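Local structure of cytosol aminopeptidase (Staphylococcus aureus subsp. aureus, 3KZW) at residues G284-G290 / A334-I340. The protein probably removes N-terminal amino acids, leucine among them, from peptides as a metal-dependent aminopeptidase of the cytosol aminopeptidase family. Sequence-based numbering, arbitrary orientation.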
loop_
_atom_site.group_PDB
_atom_site.type_symbol
_atom_site.label_atom_id
_atom_site.label_comp_id
_atom_site.label_asym_id
_atom_site.label_seq_id
_atom_site.Cartn_x
_atom_site.Cartn_y
_atom_site.Cartn_z
ATOM N N GLY A 284 -29.938 -9.778 2.927
ATOM C CA GLY A 284 -30.527 -8.447 2.877
ATOM C C GLY A 284 -29.755 -7.385 3.632
ATOM O O GLY A 284 -30.339 -6.626 4.410
ATOM N N ILE A 285 -28.446 -7.318 3.402
ATOM C CA ILE A 285 -27.635 -6.264 4.007
ATOM C C ILE A 285 -27.860 -4.964 3.236
ATOM O O ILE A 285 -27.335 -4.782 2.132
ATOM C CB ILE A 285 -26.129 -6.642 4.093
ATOM C CG1 ILE A 285 -25.925 -7.931 4.908
ATOM C CG2 ILE A 285 -25.305 -5.494 4.685
ATOM C CD1 ILE A 285 -26.334 -7.850 6.381
ATOM N N THR A 286 -28.660 -4.076 3.825
ATOM C CA THR A 286 -29.069 -2.830 3.174
ATOM C C THR A 286 -27.889 -1.889 2.937
ATOM O O THR A 286 -27.873 -1.139 1.956
ATOM C CB THR A 286 -30.184 -2.108 3.960
ATOM O OG1 THR A 286 -29.736 -1.839 5.294
ATOM C CG2 THR A 286 -31.445 -2.961 4.013
ATOM N N TYR A 287 -26.910 -1.935 3.839
ATOM C CA TYR A 287 -25.627 -1.268 3.629
ATOM C C TYR A 287 -24.498 -1.958 4.377
ATOM O O TYR A 287 -24.643 -2.318 5.546
ATOM C CB TYR A 287 -25.683 0.205 4.025
ATOM C CG TYR A 287 -24.522 0.996 3.468
ATOM C CD1 TYR A 287 -24.547 1.476 2.162
ATOM C CD2 TYR A 287 -23.389 1.242 4.238
ATOM C CE1 TYR A 287 -23.484 2.188 1.645
ATOM C CE2 TYR A 287 -22.321 1.958 3.731
ATOM C CZ TYR A 287 -22.374 2.429 2.434
ATOM O OH TYR A 287 -21.314 3.142 1.923
ATOM N N ASP A 288 -23.370 -2.122 3.694
ATOM C CA ASP A 288 -22.198 -2.773 4.262
ATOM C C ASP A 288 -21.005 -1.818 4.262
ATOM O O ASP A 288 -20.425 -1.532 3.210
ATOM C CB ASP A 288 -21.874 -4.050 3.472
ATOM C CG ASP A 288 -20.768 -4.887 4.111
ATOM O OD1 ASP A 288 -20.448 -4.667 5.301
ATOM O OD2 ASP A 288 -20.223 -5.779 3.416
ATOM N N SER A 289 -20.655 -1.317 5.446
ATOM C CA SER A 289 -19.449 -0.505 5.616
ATOM C C SER A 289 -18.240 -1.385 5.915
ATOM O O SER A 289 -17.092 -0.943 5.814
ATOM C CB SER A 289 -19.638 0.511 6.739
ATOM O OG SER A 289 -19.726 -0.122 8.001
ATOM N N GLY A 290 -18.513 -2.633 6.284
ATOM C CA GLY A 290 -17.476 -3.586 6.646
ATOM C C GLY A 290 -17.343 -3.736 8.146
ATOM O O GLY A 290 -16.668 -4.646 8.627
ATOM N N ALA A 334 -32.739 -12.168 5.614
ATOM C CA ALA A 334 -32.003 -11.654 6.763
ATOM C C ALA A 334 -31.540 -10.239 6.458
ATOM O O ALA A 334 -30.597 -10.042 5.690
ATOM C CB ALA A 334 -30.822 -12.551 7.087
ATOM N N CYS A 335 -32.215 -9.261 7.058
ATOM C CA CYS A 335 -31.956 -7.849 6.777
ATOM C C CYS A 335 -31.247 -7.159 7.931
ATOM O O CYS A 335 -31.681 -7.264 9.073
ATOM C CB CYS A 335 -33.262 -7.122 6.464
ATOM S SG CYS A 335 -34.264 -7.928 5.198
ATOM N N ALA A 336 -30.159 -6.458 7.617
ATOM C CA ALA A 336 -29.357 -5.737 8.606
ATOM C C ALA A 336 -28.522 -4.658 7.929
ATOM O O ALA A 336 -28.379 -4.650 6.705
ATOM C CB ALA A 336 -28.454 -6.696 9.373
ATOM N N GLU A 337 -27.977 -3.749 8.735
ATOM C CA GLU A 337 -27.077 -2.707 8.251
ATOM C C GLU A 337 -25.757 -2.804 9.017
ATOM O O GLU A 337 -25.726 -2.629 10.236
ATOM C CB GLU A 337 -27.720 -1.328 8.430
ATOM C CG GLU A 337 -27.157 -0.239 7.533
ATOM C CD GLU A 337 -27.783 1.127 7.791
ATOM O OE1 GLU A 337 -28.455 1.659 6.882
ATOM O OE2 GLU A 337 -27.606 1.670 8.901
ATOM N N ASN A 338 -24.675 -3.100 8.299
ATOM C CA ASN A 338 -23.359 -3.316 8.909
ATOM C C ASN A 338 -22.618 -2.004 9.163
ATOM O O ASN A 338 -21.969 -1.470 8.266
ATOM C CB ASN A 338 -22.516 -4.253 8.031
ATOM C CG ASN A 338 -21.311 -4.836 8.764
ATOM O OD1 ASN A 338 -21.170 -4.695 9.978
ATOM N ND2 ASN A 338 -20.441 -5.500 8.019
ATOM N N MET A 339 -22.712 -1.502 10.395
ATOM C CA MET A 339 -22.213 -0.167 10.750
ATOM C C MET A 339 -21.243 -0.183 11.934
ATOM O O MET A 339 -21.143 -1.178 12.653
ATOM C CB MET A 339 -23.386 0.765 11.066
ATOM C CG MET A 339 -24.343 1.031 9.909
ATOM S SD MET A 339 -23.873 2.427 8.869
ATOM C CE MET A 339 -22.833 1.620 7.668
ATOM N N ILE A 340 -20.536 0.930 12.129
ATOM C CA ILE A 340 -19.604 1.099 13.245
ATOM C C ILE A 340 -20.215 2.008 14.311
ATOM O O ILE A 340 -20.700 3.099 13.998
ATOM C CB ILE A 340 -18.257 1.724 12.783
ATOM C CG1 ILE A 340 -17.588 0.867 11.710
ATOM C CG2 ILE A 340 -17.309 1.924 13.968
ATOM C CD1 ILE A 340 -16.459 1.562 10.982
#
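D288 and N338 illustrate how paired parallel strands can bring two polar side chains into register at their C-terminal ends. Carboxylate and amide run side by side in the same direction, their planes 17° apart. ND2 of N338 gives OD1 of D288 a bent hydrogen bond (2.8 Å), approaching from the syn side but 29° out of the carboxylate plane. Both groups stand anti to their own backbone N (chi1 -173° for D288), which sets them alongside each other. Second partners hold them: OD2 of D288 forms a salt bridge with K295, and ND2 also reaches the carbonyl of T364. The residue after D288, S289, grips N338 O twice, through N (3.1 Å) and OG (2.6 Å). On the sheet face bearing Y287, the bent chain of M339 crosses the tyrosine at about a right angle and brings CE to the ring edge at CD2, 3.5 Å away. The phenol OH bonds to P347 O of a second subunit. Earlier, I285 CD1 rests on A336 CB at 3.8 Å. D288, with K295 and the nearby acids D306, D365 and E367, matches the two-metal active site of leucine aminopeptidases, although the bound sodium lies about 13 Å from its side chain.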